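Local coordinates for ferrous iron uptake transporter protein B (Streptococcus thermophilus, PDB 3TAH), which probably drives ferrous iron uptake across the cell membrane using GTP, and is represented here by its GTP-binding and helical domains, at residues N96-T101 with I244-R249; F171-Y174 with L178-A181; A180-I185 with S197-A202. The protein carries 1 engineered substitution. One frame throughout, in Å; residues are numbered along the deposited sequence.

Interaction 1 (N96-T101 with I244-R249)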
loop_
_atom_site.group_PDB
_atom_site.type_symbol
_atom_site.label_atom_id
_atom_site.label_comp_id
_atom_site.label_asym_id
_atom_site.label_seq_id
_atom_site.Cartn_x
_atom_site.Cartn_y
_atom_site.Cartn_z
ATOM N N ASN A 96 -3.411 10.755 1.482
ATOM C CA ASN A 96 -3.804 9.405 1.070
ATOM C C ASN A 96 -2.641 8.564 0.505
ATOM O O ASN A 96 -2.611 7.344 0.701
ATOM C CB ASN A 96 -4.937 9.440 0.043
ATOM C CG ASN A 96 -6.300 9.692 0.667
ATOM O OD1 ASN A 96 -7.219 8.866 0.541
ATOM N ND2 ASN A 96 -6.452 10.829 1.323
ATOM N N LEU A 97 -1.698 9.211 -0.189
ATOM C CA LEU A 97 -0.566 8.488 -0.796
ATOM C C LEU A 97 0.463 7.999 0.232
ATOM O O LEU A 97 1.327 7.195 -0.101
ATOM C CB LEU A 97 0.129 9.316 -1.889
ATOM C CG LEU A 97 -0.694 9.625 -3.146
ATOM C CD1 LEU A 97 0.069 10.604 -4.007
ATOM C CD2 LEU A 97 -1.056 8.336 -3.946
ATOM N N TYR A 98 0.382 8.480 1.470
ATOM C CA TYR A 98 1.247 7.978 2.534
ATOM C C TYR A 98 1.098 6.463 2.666
ATOM O O TYR A 98 2.083 5.714 2.618
ATOM C CB TYR A 98 0.934 8.699 3.841
ATOM C CG TYR A 98 1.868 8.364 4.968
ATOM C CD1 TYR A 98 3.094 9.016 5.104
ATOM C CD2 TYR A 98 1.525 7.410 5.915
ATOM C CE1 TYR A 98 3.948 8.714 6.128
ATOM C CE2 TYR A 98 2.381 7.108 6.955
ATOM C CZ TYR A 98 3.585 7.764 7.048
ATOM O OH TYR A 98 4.428 7.468 8.068
ATOM N N LEU A 99 -0.141 6.011 2.789
ATOM C CA LEU A 99 -0.434 4.584 2.791
ATOM C C LEU A 99 0.011 3.919 1.471
ATOM O O LEU A 99 0.593 2.847 1.486
ATOM C CB LEU A 99 -1.932 4.340 3.002
ATOM C CG LEU A 99 -2.405 2.880 3.008
ATOM C CD1 LEU A 99 -1.800 2.066 4.170
ATOM C CD2 LEU A 99 -3.925 2.819 3.035
ATOM N N THR A 100 -0.272 4.567 0.339
ATOM C CA THR A 100 0.028 4.014 -0.965
ATOM C C THR A 100 1.496 3.582 -1.064
ATOM O O THR A 100 1.799 2.485 -1.563
ATOM C CB THR A 100 -0.294 5.039 -2.068
ATOM O OG1 THR A 100 -1.662 5.463 -1.950
ATOM C CG2 THR A 100 -0.016 4.436 -3.443
ATOM N N THR A 101 2.404 4.424 -0.566
ATOM C CA THR A 101 3.838 4.094 -0.645
ATOM C C THR A 101 4.134 2.775 0.073
ATOM O O THR A 101 4.929 1.953 -0.387
ATOM C CB THR A 101 4.747 5.239 -0.107
ATOM O OG1 THR A 101 4.501 5.473 1.287
ATOM C CG2 THR A 101 4.561 6.543 -0.908
ATOM N N ILE A 244 12.819 9.726 9.941
ATOM C CA ILE A 244 13.519 9.702 8.663
ATOM C C ILE A 244 12.611 9.087 7.607
ATOM O O ILE A 244 12.419 9.665 6.530
ATOM C CB ILE A 244 14.867 8.911 8.748
ATOM C CG1 ILE A 244 15.919 9.648 9.590
ATOM C CG2 ILE A 244 15.430 8.653 7.342
ATOM C CD1 ILE A 244 17.126 8.767 9.990
ATOM N N VAL A 245 12.033 7.933 7.921
ATOM C CA VAL A 245 11.167 7.231 6.951
ATOM C C VAL A 245 9.903 8.042 6.646
ATOM O O VAL A 245 9.524 8.182 5.486
ATOM C CB VAL A 245 10.824 5.799 7.425
ATOM C CG1 VAL A 245 9.890 5.111 6.442
ATOM C CG2 VAL A 245 12.095 4.991 7.584
ATOM N N ILE A 246 9.276 8.586 7.683
ATOM C CA ILE A 246 8.120 9.468 7.519
ATOM C C ILE A 246 8.435 10.629 6.590
ATOM O O ILE A 246 7.689 10.895 5.643
ATOM C CB ILE A 246 7.633 10.042 8.877
ATOM C CG1 ILE A 246 6.984 8.961 9.745
ATOM C CG2 ILE A 246 6.645 11.156 8.645
ATOM C CD1 ILE A 246 6.632 9.463 11.166
ATOM N N ASN A 247 9.557 11.304 6.851
ATOM C CA ASN A 247 9.957 12.457 6.044
ATOM C C ASN A 247 10.229 12.058 4.603
ATOM O O ASN A 247 9.841 12.776 3.681
ATOM C CB ASN A 247 11.188 13.156 6.659
ATOM C CG ASN A 247 10.894 13.798 8.003
ATOM O OD1 ASN A 247 9.740 14.073 8.329
ATOM N ND2 ASN A 247 11.946 14.052 8.793
ATOM N N GLU A 248 10.898 10.908 4.407
ATOM C CA GLU A 248 11.188 10.413 3.051
ATOM C C GLU A 248 9.918 10.051 2.286
ATOM O O GLU A 248 9.836 10.350 1.093
ATOM C CB GLU A 248 12.183 9.235 3.054
ATOM C CG GLU A 248 13.609 9.631 3.422
ATOM C CD GLU A 248 14.198 10.701 2.517
ATOM O OE1 GLU A 248 14.056 10.624 1.290
ATOM O OE2 GLU A 248 14.819 11.631 3.053
ATOM N N ARG A 249 8.938 9.419 2.941
ATOM C CA ARG A 249 7.653 9.131 2.287
ATOM C C ARG A 249 6.984 10.414 1.781
ATOM O O ARG A 249 6.624 10.519 0.619
ATOM C CB ARG A 249 6.688 8.362 3.204
ATOM C CG ARG A 249 7.119 6.968 3.580
ATOM C CD ARG A 249 6.037 6.203 4.366
ATOM N NE ARG A 249 6.576 4.933 4.853
ATOM C CZ ARG A 249 6.813 3.874 4.080
ATOM N NH1 ARG A 249 6.534 3.899 2.778
ATOM N NH2 ARG A 249 7.329 2.770 4.618
HETATM O O HOH W 1 6.570 5.932 7.524
#
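Y98 and R249 meet at about a right angle, the arginine passing its aliphatic part over one face of the tyrosine ring. The closest atoms are R249 CD and Y98 CE1, 3.7 Å apart, and R249 CD stands 4.1 Å from the centroid of the Y98 ring, a CH-pi contact. The guanidinium lies beyond the ring, its plane turned 75° from that of the tyrosine. Y98 gets there by holding CG anti to its backbone N (chi1 -174°), which swings the ring out from helix 93-105 toward helix 241-259. Its hydroxyl then arrives beside I246, with Y98 OH 3.4 Å from I246 CG1, while the carbonyl oxygen of I246 sits at the ring edge. The ring of Y250 also stacks with Y98.

T101, one turn further on, meets the end of R249. R249 NH1 donates to T101 OG1 over 3.0 Å in a bent bond (144° at the hydrogen), with the oxygen somewhat out of the guanidinium plane. The same hydroxyl donates backward within its own helix, T101 OG1 to Y98 O at 2.8 Å, so the threonine relays between its helix backbone and the arginine. A water bridges Y98 and R249, accepting from R249 NE at 2.9 Å and lying 2.7 Å from Y98 OH.

The two steeply crossed helices belong to the G-protein domain and the helical domain, so the contact lies at their junction. R249 NH1 also forms a salt bridge with E105, further along helix 93-105. Held by T101, E105 and the water among others, the buried guanidinium probably has little freedom to rotate, and its positive charge is probably offset by the E105 carboxylate.

Interaction 2 (F171-Y174 with L178-A181)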
loop_
_atom_site.group_PDB
_atom_site.type_symbol
_atom_site.label_atom_id
_atom_site.label_comp_id
_atom_site.label_asym_id
_atom_site.label_seq_id
_atom_site.Cartn_x
_atom_site.Cartn_y
_atom_site.Cartn_z
ATOM N N PHE A 171 9.466 0.458 -6.988
ATOM C CA PHE A 171 9.196 0.965 -5.642
ATOM C C PHE A 171 9.599 2.436 -5.510
ATOM O O PHE A 171 10.535 2.874 -6.192
ATOM C CB PHE A 171 9.936 0.128 -4.592
ATOM C CG PHE A 171 11.424 0.018 -4.829
ATOM C CD1 PHE A 171 12.288 1.045 -4.454
ATOM C CD2 PHE A 171 11.963 -1.124 -5.429
ATOM C CE1 PHE A 171 13.656 0.943 -4.670
ATOM C CE2 PHE A 171 13.334 -1.230 -5.651
ATOM C CZ PHE A 171 14.180 -0.198 -5.273
ATOM N N PRO A 172 8.910 3.197 -4.637
ATOM C CA PRO A 172 9.351 4.573 -4.357
ATOM C C PRO A 172 10.821 4.619 -3.940
ATOM O O PRO A 172 11.221 3.931 -3.011
ATOM C CB PRO A 172 8.457 5.007 -3.185
ATOM C CG PRO A 172 7.216 4.207 -3.376
ATOM C CD PRO A 172 7.660 2.878 -3.922
ATOM N N ILE A 173 11.617 5.412 -4.649
ATOM C CA ILE A 173 13.040 5.540 -4.356
ATOM C C ILE A 173 13.205 6.757 -3.461
ATOM O O ILE A 173 12.770 7.855 -3.820
ATOM C CB ILE A 173 13.888 5.672 -5.652
ATOM C CG1 ILE A 173 13.768 4.413 -6.503
ATOM C CG2 ILE A 173 15.370 5.941 -5.320
ATOM C CD1 ILE A 173 14.406 4.550 -7.896
ATOM N N TYR A 174 13.817 6.557 -2.296
ATOM C CA TYR A 174 14.020 7.611 -1.303
ATOM C C TYR A 174 15.440 8.174 -1.395
ATOM O O TYR A 174 16.202 7.801 -2.292
ATOM C CB TYR A 174 13.740 7.058 0.099
ATOM C CG TYR A 174 12.357 6.475 0.214
ATOM C CD1 TYR A 174 11.230 7.241 -0.131
ATOM C CD2 TYR A 174 12.153 5.187 0.651
ATOM C CE1 TYR A 174 9.937 6.721 -0.041
ATOM C CE2 TYR A 174 10.861 4.651 0.737
ATOM C CZ TYR A 174 9.760 5.431 0.397
ATOM O OH TYR A 174 8.485 4.932 0.480
ATOM N N LEU A 178 19.025 6.933 2.827
ATOM C CA LEU A 178 18.086 5.916 3.294
ATOM C C LEU A 178 18.202 4.656 2.451
ATOM O O LEU A 178 18.141 3.562 2.994
ATOM C CB LEU A 178 16.637 6.424 3.324
ATOM C CG LEU A 178 15.604 5.407 3.837
ATOM C CD1 LEU A 178 16.000 4.835 5.213
ATOM C CD2 LEU A 178 14.228 6.045 3.902
ATOM N N GLU A 179 18.361 4.809 1.135
ATOM C CA GLU A 179 18.559 3.657 0.231
ATOM C C GLU A 179 19.790 2.822 0.600
ATOM O O GLU A 179 19.743 1.592 0.525
ATOM C CB GLU A 179 18.615 4.099 -1.233
ATOM C CG GLU A 179 17.290 4.667 -1.764
ATOM C CD GLU A 179 16.167 3.664 -1.741
ATOM O OE1 GLU A 179 16.434 2.449 -1.879
ATOM O OE2 GLU A 179 14.999 4.081 -1.574
ATOM N N ALA A 180 20.868 3.483 1.032
ATOM C CA ALA A 180 22.067 2.788 1.509
ATOM C C ALA A 180 21.732 1.920 2.722
ATOM O O ALA A 180 22.132 0.748 2.793
ATOM C CB ALA A 180 23.188 3.806 1.859
ATOM N N ALA A 181 20.980 2.487 3.664
ATOM C CA ALA A 181 20.538 1.737 4.842
ATOM C C ALA A 181 19.650 0.543 4.476
ATOM O O ALA A 181 19.818 -0.551 5.005
ATOM C CB ALA A 181 19.795 2.661 5.825
#
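E179 accepts a hydrogen bond from the backbone of Y174, and this is the main polar link of the contact. Y174 N points at E179 OE2 over 2.8 Å in an almost straight line, 171° at the hydrogen. The amide reaches the anti side of that oxygen and lies 22° out of the carboxylate plane. A bend at chi2 of the glutamate (-62°) brings the acid back over the loop instead of letting it run straight out from the helix. Nearer the helix, E179 CG lies 3.4 Å from Y174 O. The oxygen that receives the amide forms in addition a salt bridge with R199 of helix 198-206, so E179 OE2 serves a neutral and a charged donor together. The nearby arginine would be expected to favour the ionised carboxylate.

The bonded amide lies just ahead of helix 176-189, the first helix of the FeoB helical domain, in the loop that arrives from helix 151-159 of the G-protein domain. Y174 and L178 both pack there against E248 of helix 241-259, so the entry to the helical domain is backed by its last helix.

Van der Waals packing surrounds the polar bond. Y174 and L178 lie side by side and point the same way, with L178 CD2 4.0 Å from Y174 CD2 and similarly near its CB. I173 adds its backbone, I173 CA resting 3.7 Å from E179 OE2. F171 approaches E179 obliquely, F171 CE1 lying 4.2 Å from E179 OE1. Within the loop itself, P172 O stands 3.8 Å above the plane of the Y174 ring, over its centre. The phenol reaches beyond to helix 93-105, where Y174 OH is hydrogen-bonded to E105.

Interaction 3 (A180-I185 with S197-A202)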
loop_
_atom_site.group_PDB
_atom_site.type_symbol
_atom_site.label_atom_id
_atom_site.label_comp_id
_atom_site.label_asym_id
_atom_site.label_seq_id
_atom_site.Cartn_x
_atom_site.Cartn_y
_atom_site.Cartn_z
ATOM N N ALA A 180 20.868 3.483 1.032
ATOM C CA ALA A 180 22.067 2.788 1.509
ATOM C C ALA A 180 21.732 1.920 2.722
ATOM O O ALA A 180 22.132 0.748 2.793
ATOM C CB ALA A 180 23.188 3.806 1.859
ATOM N N ALA A 181 20.980 2.487 3.664
ATOM C CA ALA A 181 20.538 1.737 4.842
ATOM C C ALA A 181 19.650 0.543 4.476
ATOM O O ALA A 181 19.818 -0.551 5.005
ATOM C CB ALA A 181 19.795 2.661 5.825
ATOM N N ILE A 182 18.688 0.759 3.583
ATOM C CA ILE A 182 17.787 -0.321 3.150
ATOM C C ILE A 182 18.582 -1.453 2.460
ATOM O O ILE A 182 18.369 -2.645 2.755
ATOM C CB ILE A 182 16.685 0.213 2.227
ATOM C CG1 ILE A 182 15.760 1.168 2.997
ATOM C CG2 ILE A 182 15.879 -0.948 1.597
ATOM C CD1 ILE A 182 14.873 1.993 2.076
ATOM N N SER A 183 19.475 -1.076 1.547
ATOM C CA SER A 183 20.363 -2.041 0.881
ATOM C C SER A 183 21.178 -2.906 1.849
ATOM O O SER A 183 21.308 -4.109 1.641
ATOM C CB SER A 183 21.315 -1.329 -0.083
ATOM O OG SER A 183 20.620 -0.968 -1.260
ATOM N N GLN A 184 21.743 -2.287 2.880
ATOM C CA GLN A 184 22.543 -3.017 3.889
ATOM C C GLN A 184 21.678 -3.910 4.774
ATOM O O GLN A 184 22.094 -5.014 5.140
ATOM C CB GLN A 184 23.406 -2.052 4.696
ATOM C CG GLN A 184 24.512 -1.479 3.822
ATOM C CD GLN A 184 25.195 -0.291 4.444
ATOM O OE1 GLN A 184 25.300 -0.206 5.651
ATOM N NE2 GLN A 184 25.669 0.626 3.611
ATOM N N ILE A 185 20.466 -3.458 5.098
ATOM C CA ILE A 185 19.529 -4.295 5.850
ATOM C C ILE A 185 19.106 -5.500 4.991
ATOM O O ILE A 185 19.034 -6.627 5.498
ATOM C CB ILE A 185 18.317 -3.497 6.386
ATOM C CG1 ILE A 185 18.781 -2.538 7.483
ATOM C CG2 ILE A 185 17.253 -4.444 6.941
ATOM C CD1 ILE A 185 17.735 -1.499 7.864
ATOM N N SER A 197 8.684 -9.160 -0.785
ATOM C CA SER A 197 8.335 -8.262 0.301
ATOM C C SER A 197 9.559 -7.817 1.092
ATOM O O SER A 197 9.417 -7.156 2.132
ATOM C CB SER A 197 7.312 -8.943 1.227
ATOM O OG SER A 197 7.742 -10.234 1.640
ATOM N N ALA A 198 10.757 -8.149 0.601
ATOM C CA ALA A 198 11.996 -7.894 1.347
ATOM C C ALA A 198 12.133 -6.427 1.715
ATOM O O ALA A 198 12.524 -6.112 2.835
ATOM C CB ALA A 198 13.230 -8.362 0.584
ATOM N N ARG A 199 11.794 -5.540 0.785
ATOM C CA ARG A 199 11.890 -4.097 1.023
ATOM C C ARG A 199 10.941 -3.621 2.133
ATOM O O ARG A 199 11.328 -2.774 2.947
ATOM C CB ARG A 199 11.656 -3.326 -0.275
ATOM C CG ARG A 199 11.972 -1.864 -0.173
ATOM C CD ARG A 199 11.937 -1.214 -1.548
ATOM N NE ARG A 199 12.044 0.226 -1.402
ATOM C CZ ARG A 199 13.174 0.922 -1.302
ATOM N NH1 ARG A 199 14.375 0.347 -1.344
ATOM N NH2 ARG A 199 13.102 2.241 -1.154
ATOM N N PHE A 200 9.722 -4.171 2.165
ATOM C CA PHE A 200 8.765 -3.877 3.231
ATOM C C PHE A 200 9.378 -4.210 4.586
ATOM O O PHE A 200 9.315 -3.414 5.520
ATOM C CB PHE A 200 7.464 -4.681 3.070
ATOM C CG PHE A 200 6.492 -4.454 4.181
ATOM C CD1 PHE A 200 5.538 -3.460 4.080
ATOM C CD2 PHE A 200 6.525 -5.234 5.331
ATOM C CE1 PHE A 200 4.647 -3.230 5.109
ATOM C CE2 PHE A 200 5.621 -4.999 6.360
ATOM C CZ PHE A 200 4.691 -4.001 6.237
ATOM N N TYR A 201 9.952 -5.405 4.684
ATOM C CA TYR A 201 10.563 -5.846 5.932
ATOM C C TYR A 201 11.805 -5.026 6.271
ATOM O O TYR A 201 12.011 -4.689 7.432
ATOM C CB TYR A 201 10.917 -7.326 5.866
ATOM C CG TYR A 201 9.722 -8.223 5.966
ATOM C CD1 TYR A 201 9.039 -8.361 7.174
ATOM C CD2 TYR A 201 9.276 -8.947 4.878
ATOM C CE1 TYR A 201 7.935 -9.186 7.280
ATOM C CE2 TYR A 201 8.178 -9.775 4.979
ATOM C CZ TYR A 201 7.517 -9.893 6.182
ATOM O OH TYR A 201 6.415 -10.710 6.280
ATOM N N ALA A 202 12.621 -4.704 5.270
ATOM C CA ALA A 202 13.833 -3.927 5.517
ATOM C C ALA A 202 13.491 -2.539 6.093
ATOM O O ALA A 202 14.128 -2.076 7.037
ATOM C CB ALA A 202 14.677 -3.808 4.254
#
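I182 sends two different methyls against helix 198-206. Its CD1 rests over one face of the R199 guanidinium, 3.7 Å from R199 NH2. I182 CG2 lies 3.5 Å from R199 NH1 and also touches A202 CB, on the next turn of that helix. The arginine reaches this place with an extended chain, CG anti to the backbone N (chi1 -170°), which brings one face of the guanidinium under I182 CD1, the two side chains crossing at a slant. Its NH2 forms a salt bridge with E179, while that one face of the group packs against the isoleucine. One turn on, I185 CG2 packs on A202, 3.7 Å from A202 CA and nearly as close to its CB; I185 CD1 lies near A202 O. The small alanine lets the backbones come together here, with I185 CA and A202 CA 5.7 Å apart.

The axes of the two segments approach to 9.5 Å, at 109° between their directions. This buried crossing belongs to the helical domain: I185 also packs on I229 of helix 220-237 and on F206, while F200, further round helix 198-206, touches helix 67-77 of the G-protein domain.

From the N terminus, the chain first passes 96-101 on a helix of the G-protein domain, whose partner, 244-249, does not come until 143 residues later; interaction 1 thus closes a long loop and ties that domain to the helical domain. Interactions 2 and 3 are both nested inside it. Interaction 2 closes a short loop between the linking segment and helix 176-189, and interaction 3 starts on the same helix, sharing A180 and A181, before closing on helix 198-206. Interactions 1 and 2 touch where T101 and R249 approach Y174, and interactions 2 and 3 join through E179 and R199. Interactions 1 and 3 stay about 7 Å apart at their nearest atoms.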